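Long-range contacts in FixG-related protein (Vibrio parahaemolyticus, PDB 2R39), which is of unknown function but probably belongs to a membrane electron-transport protein that binds 4Fe-4S clusters, and forms its C-terminal immunoglobulin-like domain: residues 13-18 / 95-100; 37-42 / 67-72; 57-62 / 79-84; 31-36 / 112-117. One frame throughout, in Å; residues are numbered along the deposited sequence.

Contact 1. Residues 13-18 / 95-100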
loop_
_atom_site.group_PDB
_atom_site.type_symbol
_atom_site.label_atom_id
_atom_site.label_comp_id
_atom_site.label_asym_id
_atom_site.label_seq_id
_atom_site.Cartn_x
_atom_site.Cartn_y
_atom_site.Cartn_z
HETATM N N MSE A 13 9.202 4.867 2.181
HETATM C CA MSE A 13 8.055 4.056 2.511
HETATM C C MSE A 13 8.502 2.636 2.751
HETATM O O MSE A 13 9.329 2.116 2.025
HETATM C CB MSE A 13 6.990 4.077 1.405
HETATM C CG MSE A 13 5.793 3.178 1.734
HETATM SE SE MSE A 13 4.339 3.257 0.454
HETATM C CE MSE A 13 5.297 2.538 -1.108
ATOM N N SER A 14 7.938 2.026 3.774
ATOM C CA SER A 14 8.084 0.600 3.973
ATOM C C SER A 14 6.703 0.014 4.185
ATOM O O SER A 14 5.727 0.740 4.405
ATOM C CB SER A 14 9.057 0.276 5.124
ATOM O OG SER A 14 8.612 0.824 6.343
ATOM N N VAL A 15 6.620 -1.297 4.041
ATOM C CA VAL A 15 5.351 -2.007 4.072
ATOM C C VAL A 15 5.515 -3.219 4.961
ATOM O O VAL A 15 6.503 -3.936 4.839
ATOM C CB VAL A 15 4.944 -2.486 2.660
ATOM C CG1 VAL A 15 3.726 -3.439 2.723
ATOM C CG2 VAL A 15 4.643 -1.284 1.760
ATOM N N ILE A 16 4.554 -3.419 5.858
ATOM C CA ILE A 16 4.405 -4.686 6.566
ATOM C C ILE A 16 3.064 -5.295 6.191
ATOM O O ILE A 16 2.008 -4.685 6.432
ATOM C CB ILE A 16 4.461 -4.505 8.109
ATOM C CG1 ILE A 16 5.798 -3.877 8.533
ATOM C CG2 ILE A 16 4.219 -5.848 8.812
ATOM C CD1 ILE A 16 5.908 -3.564 10.018
ATOM N N ARG A 17 3.101 -6.478 5.579
ATOM C CA ARG A 17 1.903 -7.275 5.418
ATOM C C ARG A 17 1.792 -8.115 6.682
ATOM O O ARG A 17 2.750 -8.759 7.071
ATOM C CB ARG A 17 1.979 -8.165 4.177
ATOM C CG ARG A 17 0.762 -9.071 3.997
ATOM C CD ARG A 17 0.926 -10.012 2.796
ATOM N NE ARG A 17 -0.271 -10.833 2.649
ATOM C CZ ARG A 17 -0.485 -11.953 3.338
ATOM N NH1 ARG A 17 0.436 -12.386 4.194
ATOM N NH2 ARG A 17 -1.601 -12.650 3.162
ATOM N N ASP A 18 0.630 -8.089 7.324
ATOM C CA ASP A 18 0.450 -8.771 8.610
ATOM C C ASP A 18 0.591 -10.281 8.511
ATOM O O ASP A 18 0.077 -10.904 7.587
ATOM C CB ASP A 18 -0.902 -8.398 9.200
ATOM C CG ASP A 18 -1.030 -6.919 9.417
ATOM O OD1 ASP A 18 -0.212 -6.370 10.177
ATOM O OD2 ASP A 18 -1.922 -6.299 8.821
ATOM N N ILE A 95 2.434 -8.054 -5.766
ATOM C CA ILE A 95 1.925 -6.706 -5.900
ATOM C C ILE A 95 3.046 -5.746 -5.525
ATOM O O ILE A 95 4.047 -6.163 -4.943
ATOM C CB ILE A 95 0.654 -6.468 -5.004
ATOM C CG1 ILE A 95 0.978 -6.732 -3.517
ATOM C CG2 ILE A 95 -0.534 -7.402 -5.469
ATOM C CD1 ILE A 95 -0.099 -6.247 -2.484
ATOM N N GLN A 96 2.871 -4.472 -5.856
ATOM C CA GLN A 96 3.768 -3.432 -5.395
ATOM C C GLN A 96 2.908 -2.319 -4.900
ATOM O O GLN A 96 1.954 -1.924 -5.590
ATOM C CB GLN A 96 4.526 -2.821 -6.561
ATOM C CG GLN A 96 5.813 -3.466 -6.938
ATOM C CD GLN A 96 6.438 -2.671 -8.053
ATOM O OE1 GLN A 96 5.739 -1.903 -8.739
ATOM N NE2 GLN A 96 7.736 -2.805 -8.220
ATOM N N PHE A 97 3.254 -1.798 -3.728
ATOM C CA PHE A 97 2.723 -0.534 -3.274
ATOM C C PHE A 97 3.610 0.592 -3.794
ATOM O O PHE A 97 4.858 0.464 -3.863
ATOM C CB PHE A 97 2.651 -0.517 -1.764
ATOM C CG PHE A 97 1.597 -1.439 -1.207
ATOM C CD1 PHE A 97 0.264 -1.056 -1.192
ATOM C CD2 PHE A 97 1.949 -2.682 -0.685
ATOM C CE1 PHE A 97 -0.716 -1.898 -0.671
ATOM C CE2 PHE A 97 0.976 -3.527 -0.162
ATOM C CZ PHE A 97 -0.357 -3.131 -0.162
ATOM N N ILE A 98 2.971 1.683 -4.200
ATOM C CA ILE A 98 3.701 2.734 -4.854
ATOM C C ILE A 98 3.377 4.034 -4.164
ATOM O O ILE A 98 2.199 4.378 -4.010
ATOM C CB ILE A 98 3.383 2.764 -6.358
ATOM C CG1 ILE A 98 3.800 1.414 -6.991
ATOM C CG2 ILE A 98 4.075 3.974 -7.053
ATOM C CD1 ILE A 98 2.954 1.014 -8.166
ATOM N N LEU A 99 4.420 4.726 -3.714
ATOM C CA LEU A 99 4.245 6.075 -3.194
ATOM C C LEU A 99 4.652 7.032 -4.316
ATOM O O LEU A 99 5.746 6.926 -4.865
ATOM C CB LEU A 99 5.105 6.298 -1.929
ATOM C CG LEU A 99 5.064 7.733 -1.380
ATOM C CD1 LEU A 99 5.299 7.746 0.118
ATOM C CD2 LEU A 99 6.072 8.623 -2.082
ATOM N N THR A 100 3.755 7.932 -4.672
ATOM C CA THR A 100 4.041 8.935 -5.677
ATOM C C THR A 100 4.083 10.310 -5.016
ATOM O O THR A 100 3.105 10.734 -4.412
ATOM C CB THR A 100 2.974 8.924 -6.791
ATOM O OG1 THR A 100 2.954 7.625 -7.399
ATOM C CG2 THR A 100 3.295 9.982 -7.866
#

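Contact 2. Residues 37-42 / 67-72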
loop_
_atom_site.group_PDB
_atom_site.type_symbol
_atom_site.label_atom_id
_atom_site.label_comp_id
_atom_site.label_asym_id
_atom_site.label_seq_id
_atom_site.Cartn_x
_atom_site.Cartn_y
_atom_site.Cartn_z
ATOM N N LEU A 37 1.419 0.601 5.946
ATOM C CA LEU A 37 2.425 1.399 5.252
ATOM C C LEU A 37 3.095 2.362 6.237
ATOM O O LEU A 37 2.417 3.006 7.016
ATOM C CB LEU A 37 1.802 2.188 4.090
ATOM C CG LEU A 37 0.912 1.486 3.056
ATOM C CD1 LEU A 37 0.588 2.430 1.876
ATOM C CD2 LEU A 37 1.509 0.213 2.543
ATOM N N LYS A 38 4.422 2.438 6.201
ATOM C CA LYS A 38 5.166 3.459 6.943
ATOM C C LYS A 38 5.752 4.447 5.945
ATOM O O LYS A 38 6.488 4.060 5.042
ATOM C CB LYS A 38 6.285 2.815 7.766
ATOM C CG LYS A 38 7.169 3.809 8.531
ATOM C CD LYS A 38 8.274 3.105 9.333
ATOM C CE LYS A 38 7.709 2.348 10.534
ATOM N NZ LYS A 38 8.758 1.690 11.397
ATOM N N VAL A 39 5.410 5.719 6.098
ATOM C CA VAL A 39 5.824 6.740 5.151
ATOM C C VAL A 39 6.599 7.835 5.874
ATOM O O VAL A 39 6.192 8.294 6.933
ATOM C CB VAL A 39 4.596 7.355 4.415
ATOM C CG1 VAL A 39 4.990 8.593 3.626
ATOM C CG2 VAL A 39 3.917 6.323 3.505
ATOM N N ILE A 40 7.718 8.253 5.301
ATOM C CA ILE A 40 8.449 9.381 5.872
ATOM C C ILE A 40 8.739 10.482 4.851
ATOM O O ILE A 40 9.102 10.205 3.706
ATOM C CB ILE A 40 9.731 8.944 6.643
ATOM C CG1 ILE A 40 10.496 10.182 7.128
ATOM C CG2 ILE A 40 10.623 8.040 5.820
ATOM C CD1 ILE A 40 11.400 9.902 8.244
ATOM N N ASN A 41 8.531 11.728 5.275
ATOM C CA ASN A 41 8.948 12.894 4.519
ATOM C C ASN A 41 10.354 13.285 4.980
ATOM O O ASN A 41 10.542 13.715 6.118
ATOM C CB ASN A 41 7.968 14.032 4.777
ATOM C CG ASN A 41 8.320 15.316 4.031
ATOM O OD1 ASN A 41 9.383 15.447 3.408
ATOM N ND2 ASN A 41 7.415 16.272 4.103
ATOM N N LYS A 42 11.339 13.128 4.103
ATOM C CA LYS A 42 12.733 13.386 4.484
ATOM C C LYS A 42 13.194 14.786 4.088
ATOM O O LYS A 42 14.381 15.113 4.193
ATOM C CB LYS A 42 13.653 12.332 3.876
ATOM C CG LYS A 42 13.382 10.918 4.365
ATOM C CD LYS A 42 14.389 9.943 3.772
ATOM C CE LYS A 42 13.881 8.528 3.874
ATOM N NZ LYS A 42 15.023 7.601 3.897
ATOM N N ILE A 67 -2.129 11.734 0.957
ATOM C CA ILE A 67 -1.767 12.234 2.292
ATOM C C ILE A 67 -0.888 13.480 2.239
ATOM O O ILE A 67 -0.142 13.667 1.281
ATOM C CB ILE A 67 -1.024 11.145 3.130
ATOM C CG1 ILE A 67 0.103 10.505 2.303
ATOM C CG2 ILE A 67 -1.984 10.066 3.587
ATOM C CD1 ILE A 67 0.974 9.530 3.058
ATOM N N GLN A 68 -1.002 14.335 3.260
ATOM C CA GLN A 68 -0.079 15.449 3.472
ATOM C C GLN A 68 0.846 15.107 4.641
ATOM O O GLN A 68 0.375 14.767 5.735
ATOM C CB GLN A 68 -0.842 16.745 3.807
ATOM C CG GLN A 68 -1.287 17.554 2.609
ATOM C CD GLN A 68 -1.920 18.873 3.000
ATOM O OE1 GLN A 68 -1.676 19.410 4.097
ATOM N NE2 GLN A 68 -2.733 19.420 2.103
ATOM N N VAL A 69 2.155 15.192 4.411
ATOM C CA VAL A 69 3.149 14.776 5.408
ATOM C C VAL A 69 4.096 15.928 5.761
ATOM O O VAL A 69 4.655 16.571 4.873
ATOM C CB VAL A 69 3.956 13.547 4.913
ATOM C CG1 VAL A 69 4.825 12.959 6.032
ATOM C CG2 VAL A 69 3.016 12.483 4.372
ATOM N N GLU A 70 4.262 16.181 7.061
ATOM C CA GLU A 70 5.090 17.287 7.556
ATOM C C GLU A 70 6.580 16.942 7.483
ATOM O O GLU A 70 6.933 15.765 7.419
ATOM C CB GLU A 70 4.693 17.653 8.996
ATOM C CG GLU A 70 3.299 18.280 9.147
ATOM C CD GLU A 70 3.224 19.706 8.628
ATOM O OE1 GLU A 70 4.252 20.414 8.645
ATOM O OE2 GLU A 70 2.126 20.134 8.217
ATOM N N PRO A 71 7.467 17.965 7.473
ATOM C CA PRO A 71 8.915 17.695 7.446
ATOM C C PRO A 71 9.352 16.730 8.550
ATOM O O PRO A 71 9.064 16.969 9.734
ATOM C CB PRO A 71 9.537 19.076 7.662
ATOM C CG PRO A 71 8.521 20.035 7.225
ATOM C CD PRO A 71 7.173 19.407 7.430
ATOM N N GLY A 72 10.014 15.631 8.155
ATOM C CA GLY A 72 10.499 14.636 9.113
ATOM C C GLY A 72 9.423 13.769 9.747
ATOM O O GLY A 72 9.761 12.817 10.525
#

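Contact 3. Residues 57-62 / 79-84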
loop_
_atom_site.group_PDB
_atom_site.type_symbol
_atom_site.label_atom_id
_atom_site.label_comp_id
_atom_site.label_asym_id
_atom_site.label_seq_id
_atom_site.Cartn_x
_atom_site.Cartn_y
_atom_site.Cartn_z
ATOM N N ASN A 57 -5.782 -7.678 -10.844
ATOM C CA ASN A 57 -6.677 -7.405 -11.983
ATOM C C ASN A 57 -8.075 -6.948 -11.551
ATOM O O ASN A 57 -8.843 -6.369 -12.321
ATOM C CB ASN A 57 -6.749 -8.650 -12.895
ATOM C CG ASN A 57 -5.407 -8.973 -13.541
ATOM O OD1 ASN A 57 -4.512 -8.123 -13.614
ATOM N ND2 ASN A 57 -5.271 -10.174 -14.027
ATOM N N ASP A 58 -8.388 -7.215 -10.294
ATOM C CA ASP A 58 -9.616 -6.756 -9.667
ATOM C C ASP A 58 -9.235 -6.541 -8.217
ATOM O O ASP A 58 -8.681 -7.444 -7.575
ATOM C CB ASP A 58 -10.717 -7.814 -9.788
ATOM C CG ASP A 58 -11.956 -7.467 -8.971
ATOM O OD1 ASP A 58 -11.929 -7.644 -7.724
ATOM O OD2 ASP A 58 -12.953 -7.025 -9.567
ATOM N N VAL A 59 -9.477 -5.336 -7.701
ATOM C CA VAL A 59 -9.116 -5.061 -6.324
ATOM C C VAL A 59 -9.899 -3.861 -5.795
ATOM O O VAL A 59 -10.236 -2.920 -6.547
ATOM C CB VAL A 59 -7.559 -4.889 -6.135
ATOM C CG1 VAL A 59 -7.017 -3.739 -6.980
ATOM C CG2 VAL A 59 -7.170 -4.708 -4.652
ATOM N N SER A 60 -10.241 -3.955 -4.517
ATOM C CA SER A 60 -10.744 -2.836 -3.743
ATOM C C SER A 60 -9.650 -2.363 -2.802
ATOM O O SER A 60 -8.903 -3.178 -2.239
ATOM C CB SER A 60 -11.970 -3.250 -2.939
ATOM O OG SER A 60 -13.011 -3.654 -3.800
ATOM N N TRP A 61 -9.527 -1.046 -2.696
ATOM C CA TRP A 61 -8.609 -0.396 -1.773
ATOM C C TRP A 61 -9.425 0.113 -0.588
ATOM O O TRP A 61 -10.524 0.662 -0.764
ATOM C CB TRP A 61 -7.907 0.770 -2.484
ATOM C CG TRP A 61 -6.922 1.552 -1.659
ATOM C CD1 TRP A 61 -7.213 2.497 -0.688
ATOM C CD2 TRP A 61 -5.492 1.515 -1.767
ATOM N NE1 TRP A 61 -6.042 3.018 -0.179
ATOM C CE2 TRP A 61 -4.975 2.436 -0.823
ATOM C CE3 TRP A 61 -4.591 0.777 -2.559
ATOM C CZ2 TRP A 61 -3.593 2.635 -0.648
ATOM C CZ3 TRP A 61 -3.220 0.983 -2.394
ATOM C CH2 TRP A 61 -2.736 1.903 -1.443
ATOM N N TYR A 62 -8.889 -0.078 0.614
ATOM C CA TYR A 62 -9.518 0.395 1.838
ATOM C C TYR A 62 -8.502 1.085 2.745
ATOM O O TYR A 62 -7.772 0.427 3.488
ATOM C CB TYR A 62 -10.197 -0.747 2.581
ATOM C CG TYR A 62 -11.235 -1.500 1.778
ATOM C CD1 TYR A 62 -12.536 -1.015 1.663
ATOM C CD2 TYR A 62 -10.926 -2.726 1.178
ATOM C CE1 TYR A 62 -13.508 -1.714 0.939
ATOM C CE2 TYR A 62 -11.888 -3.435 0.449
ATOM C CZ TYR A 62 -13.176 -2.915 0.331
ATOM O OH TYR A 62 -14.144 -3.603 -0.383
HETATM N N MSE A 79 -4.191 -0.428 6.552
HETATM C CA MSE A 79 -5.107 -0.475 5.419
HETATM C C MSE A 79 -5.398 -1.918 5.048
HETATM O O MSE A 79 -4.786 -2.845 5.583
HETATM C CB MSE A 79 -4.472 0.220 4.214
HETATM C CG MSE A 79 -3.181 -0.473 3.737
HETATM SE SE MSE A 79 -2.645 0.201 2.025
HETATM C CE MSE A 79 -4.153 -0.439 0.949
ATOM N N SER A 80 -6.330 -2.106 4.122
ATOM C CA SER A 80 -6.541 -3.421 3.540
ATOM C C SER A 80 -6.849 -3.357 2.033
ATOM O O SER A 80 -7.205 -2.283 1.486
ATOM C CB SER A 80 -7.598 -4.197 4.329
ATOM O OG SER A 80 -8.895 -3.758 4.031
ATOM N N LEU A 81 -6.658 -4.502 1.378
ATOM C CA LEU A 81 -7.010 -4.714 -0.027
ATOM C C LEU A 81 -8.033 -5.832 -0.089
ATOM O O LEU A 81 -7.902 -6.824 0.639
ATOM C CB LEU A 81 -5.766 -5.122 -0.847
ATOM C CG LEU A 81 -4.635 -4.083 -1.032
ATOM C CD1 LEU A 81 -3.495 -4.684 -1.878
ATOM C CD2 LEU A 81 -5.153 -2.795 -1.658
ATOM N N GLY A 82 -9.048 -5.671 -0.938
ATOM C CA GLY A 82 -10.042 -6.721 -1.188
ATOM C C GLY A 82 -9.986 -7.129 -2.651
ATOM O O GLY A 82 -9.801 -6.282 -3.526
ATOM N N ALA A 83 -10.114 -8.416 -2.940
ATOM C CA ALA A 83 -10.147 -8.853 -4.326
ATOM C C ALA A 83 -11.208 -9.908 -4.504
ATOM O O ALA A 83 -11.416 -10.722 -3.618
ATOM C CB ALA A 83 -8.764 -9.413 -4.749
ATOM N N ASP A 84 -11.864 -9.906 -5.656
ATOM C CA ASP A 84 -12.803 -10.979 -6.015
ATOM C C ASP A 84 -11.956 -12.204 -6.327
ATOM O O ASP A 84 -11.148 -12.149 -7.262
ATOM C CB ASP A 84 -13.597 -10.544 -7.251
ATOM C CG ASP A 84 -14.557 -11.604 -7.767
ATOM O OD1 ASP A 84 -14.550 -12.765 -7.297
ATOM O OD2 ASP A 84 -15.332 -11.250 -8.676
HETATM O O HOH W 1 -9.320 -10.224 -7.806
#

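Contact 4. Residues 31-36 / 112-117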
loop_
_atom_site.group_PDB
_atom_site.type_symbol
_atom_site.label_atom_id
_atom_site.label_comp_id
_atom_site.label_asym_id
_atom_site.label_seq_id
_atom_site.Cartn_x
_atom_site.Cartn_y
_atom_site.Cartn_z
ATOM N N VAL A 31 -11.992 -11.460 -0.875
ATOM C CA VAL A 31 -10.991 -11.855 0.100
ATOM C C VAL A 31 -10.126 -10.630 0.441
ATOM O O VAL A 31 -9.762 -9.845 -0.436
ATOM C CB VAL A 31 -10.188 -13.148 -0.323
ATOM C CG1 VAL A 31 -9.449 -12.962 -1.631
ATOM C CG2 VAL A 31 -9.245 -13.599 0.790
ATOM N N GLU A 32 -9.820 -10.469 1.721
ATOM C CA GLU A 32 -9.097 -9.309 2.201
ATOM C C GLU A 32 -7.682 -9.677 2.625
ATOM O O GLU A 32 -7.449 -10.813 3.051
ATOM C CB GLU A 32 -9.856 -8.735 3.393
ATOM C CG GLU A 32 -9.483 -7.321 3.723
ATOM C CD GLU A 32 -10.468 -6.677 4.648
ATOM O OE1 GLU A 32 -10.658 -7.219 5.758
ATOM O OE2 GLU A 32 -11.035 -5.623 4.256
ATOM N N ASN A 33 -6.743 -8.738 2.471
ATOM C CA ASN A 33 -5.423 -8.811 3.117
ATOM C C ASN A 33 -5.171 -7.485 3.791
ATOM O O ASN A 33 -5.494 -6.449 3.214
ATOM C CB ASN A 33 -4.284 -9.011 2.095
ATOM C CG ASN A 33 -4.037 -10.467 1.729
ATOM O OD1 ASN A 33 -2.972 -10.805 1.204
ATOM N ND2 ASN A 33 -5.016 -11.319 1.959
ATOM N N THR A 34 -4.571 -7.499 4.978
ATOM C CA THR A 34 -4.237 -6.256 5.688
ATOM C C THR A 34 -2.739 -5.934 5.665
ATOM O O THR A 34 -1.884 -6.835 5.658
ATOM C CB THR A 34 -4.718 -6.260 7.151
ATOM O OG1 THR A 34 -4.124 -7.363 7.846
ATOM C CG2 THR A 34 -6.242 -6.347 7.235
ATOM N N TYR A 35 -2.453 -4.632 5.671
ATOM C CA TYR A 35 -1.111 -4.075 5.540
ATOM C C TYR A 35 -0.953 -2.851 6.432
ATOM O O TYR A 35 -1.941 -2.188 6.767
ATOM C CB TYR A 35 -0.854 -3.623 4.094
ATOM C CG TYR A 35 -1.125 -4.680 3.048
ATOM C CD1 TYR A 35 -0.114 -5.529 2.610
ATOM C CD2 TYR A 35 -2.404 -4.836 2.501
ATOM C CE1 TYR A 35 -0.368 -6.517 1.635
ATOM C CE2 TYR A 35 -2.666 -5.817 1.543
ATOM C CZ TYR A 35 -1.647 -6.650 1.116
ATOM O OH TYR A 35 -1.908 -7.605 0.160
ATOM N N THR A 36 0.291 -2.535 6.783
ATOM C CA THR A 36 0.615 -1.217 7.326
ATOM C C THR A 36 1.719 -0.571 6.495
ATOM O O THR A 36 2.806 -1.140 6.327
ATOM C CB THR A 36 1.018 -1.297 8.806
ATOM O OG1 THR A 36 -0.030 -1.945 9.533
ATOM C CG2 THR A 36 1.239 0.100 9.387
ATOM N N SER A 112 5.132 -6.481 -2.347
ATOM C CA SER A 112 4.491 -7.231 -1.274
ATOM C C SER A 112 3.690 -8.373 -1.905
ATOM O O SER A 112 3.933 -8.743 -3.048
ATOM C CB SER A 112 3.593 -6.285 -0.455
ATOM O OG SER A 112 2.997 -6.952 0.645
ATOM N N ARG A 113 2.714 -8.910 -1.184
ATOM C CA ARG A 113 1.974 -10.067 -1.698
ATOM C C ARG A 113 0.494 -9.907 -1.430
ATOM O O ARG A 113 0.139 -9.316 -0.432
ATOM C CB ARG A 113 2.450 -11.341 -1.000
ATOM C CG ARG A 113 3.933 -11.726 -1.242
ATOM C CD ARG A 113 4.189 -12.223 -2.665
ATOM N NE ARG A 113 5.588 -12.630 -2.841
ATOM C CZ ARG A 113 6.546 -11.848 -3.307
ATOM N NH1 ARG A 113 6.272 -10.585 -3.631
ATOM N NH2 ARG A 113 7.784 -12.317 -3.385
ATOM N N PHE A 114 -0.356 -10.421 -2.326
ATOM C CA PHE A 114 -1.772 -10.607 -1.998
ATOM C C PHE A 114 -2.016 -12.102 -2.050
ATOM O O PHE A 114 -1.739 -12.746 -3.070
ATOM C CB PHE A 114 -2.745 -9.884 -2.955
ATOM C CG PHE A 114 -4.196 -9.963 -2.486
ATOM C CD1 PHE A 114 -4.725 -8.983 -1.649
ATOM C CD2 PHE A 114 -5.001 -11.062 -2.811
ATOM C CE1 PHE A 114 -6.050 -9.077 -1.183
ATOM C CE2 PHE A 114 -6.316 -11.153 -2.348
ATOM C CZ PHE A 114 -6.829 -10.175 -1.532
ATOM N N ILE A 115 -2.532 -12.645 -0.954
ATOM C CA ILE A 115 -2.645 -14.092 -0.791
ATOM C C ILE A 115 -4.062 -14.469 -0.364
ATOM O O ILE A 115 -4.615 -13.894 0.585
ATOM C CB ILE A 115 -1.563 -14.637 0.192
ATOM C CG1 ILE A 115 -0.166 -14.142 -0.227
ATOM C CG2 ILE A 115 -1.575 -16.194 0.267
ATOM C CD1 ILE A 115 0.950 -14.494 0.762
ATOM N N LYS A 116 -4.639 -15.419 -1.104
ATOM C CA LYS A 116 -5.954 -15.989 -0.812
ATOM C C LYS A 116 -5.845 -17.136 0.187
ATOM O O LYS A 116 -4.762 -17.660 0.429
ATOM C CB LYS A 116 -6.610 -16.469 -2.112
ATOM C CG LYS A 116 -8.085 -16.925 -1.990
ATOM C CD LYS A 116 -8.681 -17.163 -3.382
ATOM C CE LYS A 116 -7.607 -17.576 -4.426
ATOM N NZ LYS A 116 -8.150 -17.563 -5.827
ATOM N N LYS A 117 -6.982 -17.515 0.771
ATOM C CA LYS A 117 -7.034 -18.595 1.767
ATOM C C LYS A 117 -6.570 -19.935 1.219
ATOM O O LYS A 117 -5.903 -20.702 1.924
ATOM C CB LYS A 117 -8.437 -18.740 2.344
ATOM C CG LYS A 117 -8.457 -19.579 3.594
ATOM C CD LYS A 117 -9.773 -19.486 4.323
ATOM C CE LYS A 117 -9.693 -20.231 5.638
ATOM N NZ LYS A 117 -10.946 -20.061 6.422
#

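Contact 1. Residues 13-18 / 95-100
Phe-97 O and Leu-99 N share one neighbour from the facing strand: the CE methyl of Met-13, a selenomethionine, lies 3.5 Å from each. Both are packing contacts of a methyl group with backbone atoms. The two strands belong to opposite sheets of an immunoglobulin-like beta sandwich. Strand 13-17 borders one sheet and strand 95-100 lies inside the other. Their axes approach to 8.5 Å and run at 150° to each other, nearly antiparallel, a spacing bridged by side chains. Met-13 reaches across because its chain is extended up to SE, with CG anti to the backbone N (chi1 178°), and then bends at the selenium. That bend lays CE along the backbone from Phe-97 to Leu-99. Leu-99 slides past it in the opposite sense, its CB 3.9 Å from Met-13 CE and equally near SE. Farther along, Val-15 meets the ring of Phe-97, the two side chains crossing at about a right angle. Both methyls of Val-15 touch CD2; CG1 also nears CE2, while CG2 comes in obliquely and leans back toward CB of Phe-97. Phe-97 also makes an edge-to-face contact with Tyr-35, and Val-110 of strand 106-115 touches both Met-13 and Val-15, so both side chains face the apolar space between the sheets. Strand 13-17 is held in its own sheet by backbone bonds from Ser-14 to Lys-38 and from Ile-16 to Thr-36. The nearest ring atom to Val-15 is Phe-97 CD2, 3.9 Å from CG2.

Contact 2. Residues 37-42 / 67-72
Asn-41 turns its amide onto the segment 67-72 and donates from ND2 to Val-69 O at 2.9 Å. It thereby pins one end of the immunoglobulin-like beta sandwich, where the chain leaves strand 66-69 of one sheet and turns into strand 74-83 of the other. The acceptor lies in the plane of the amide, but the nitrogen stands well above the plane of the Val-69 carbonyl (53° out of it). ND2 has a second acceptor in Gln-45 O, while OD1 is bonded to Thr-43 OG1; with both ends of the amide engaged, its rotation is fixed. CG of Asn-41 is anti to the backbone N (chi1 180°), which carries the amide across the gap and sets CB 3.3 Å from Glu-70 O and 3.6 Å from Val-69 CG1. The backbone of Asn-41 takes part too: its O receives a weak bond from Gly-72 N at 2.8 Å, bent to 130° at the hydrogen. Next along the chain, Glu-73 pairs with Asn-41 through the backbone. Farther into the sandwich the contact is apolar, and Val-39 and Ile-67 meet tip to tip, CG1 of the former 4.2 Å from CD1 of the latter.

Contact 3. Residues 57-62 / 79-84
Met-79, a selenomethionine, meets the facing strand at CB and again at its end. Its CB lies 3.4 Å from Tyr-62 O; CG, set between the backbone N and the carbonyl carbon (chi1 62°), carries the chain on to SE, which reaches Trp-61 CZ2 at 3.7 Å, and CE ends over the indole face, 3.3 Å from the centroid of the six-membered ring and only 7° off the normal. The bend at the selenium (chi3 -65°) folds the methyl onto the ring, giving a CH-pi contact beside an oblique Met-aromatic one. Leu-81 CD2 approaches the same indole obliquely, near CE3. Beneath these side chains the strands form a regular antiparallel ladder: Ser-60 and Gly-82 exchange two backbone bonds, the shorter from Ser-60 N to Gly-82 O at 2.6 Å, and Tyr-62 and Ser-80 exchange two more. On the other face, the Tyr-62 ring turns its edge to Gly-82, CE2 lying 3.9 Å from its N. Beyond the ladder, Asp-58 OD1 accepts Asp-84 N at 3.1 Å from above the carboxylate plane, and a water bridges Asp-58 O to Asp-84 O. Strand 60-62 borders its sheet in this immunoglobulin-like sandwich; strand 74-83 separates it from strand 31-41. Trp-61 and Leu-81 face inward onto strand 47-54, while the hydroxyls of Ser-60 and Tyr-62 bond Glu-30 on the other face.

Contact 4. Residues 31-36 / 112-117
Side-chain to backbone hydrogen bonding joins the two layers of the immunoglobulin-like sandwich here, with strand 31-36 in one sheet and strand 112-115 bordering the other. Asn-33 grips Ile-115 at both backbone polar atoms: OD1 accepts Ile-115 N and ND2 donates to Ile-115 O, each at 2.9 Å, much as a neighbouring strand would. ND2 also donates to Glu-32 O at 2.7 Å, and OD1 has a further donor in Arg-17 NH2, so four bonds fix this buried amide. The amide is stacked on Phe-114, its plane 20° from the ring's and CG 3.7 Å above one face, offset toward the rim. Val-31 meets the rim of the same ring: its O lies in the ring plane at the edge, 3.1 Å from CZ, and CG1 packs on CE2. Phe-114 reaches them because its CG is anti to the backbone N (chi1 -173°). Tyr-35 adds a second polar tie, OH donating to Arg-113 O at 2.7 Å, an oxygen that lies in the plane of the tyrosine ring. Outward, Arg-113 forms a salt bridge with Glu-111. Strand 11-17 flanks this junction on one side through Arg-17, which touches Ile-115, and strand 74-83 flanks it on the other through Ala-83, against Phe-114.

How the contacts relate
Contacts 1, 2 and 4 tie the two sheets of one domain together, while contact 3 pairs neighbouring strands within one of them. Contacts 3 and 4 lie closest, centres about 9 Å apart, and adjoin through strands 74-83 and 31-41, where Met-79 N bonds Tyr-35 O. Contact 1 is near the middle of the chain, about 12 Å from contact 4; its Phe-97 packs on Met-79 and Leu-81 of contact 3. Contact 2 closes the far end, with its centre about 24 Å from those of contacts 3 and 4, and meets contact 1 where Leu-99 packs on Val-39 and Val-15 on Leu-37. The iron-sulfur clusters probably belong to other parts of the full-length protein.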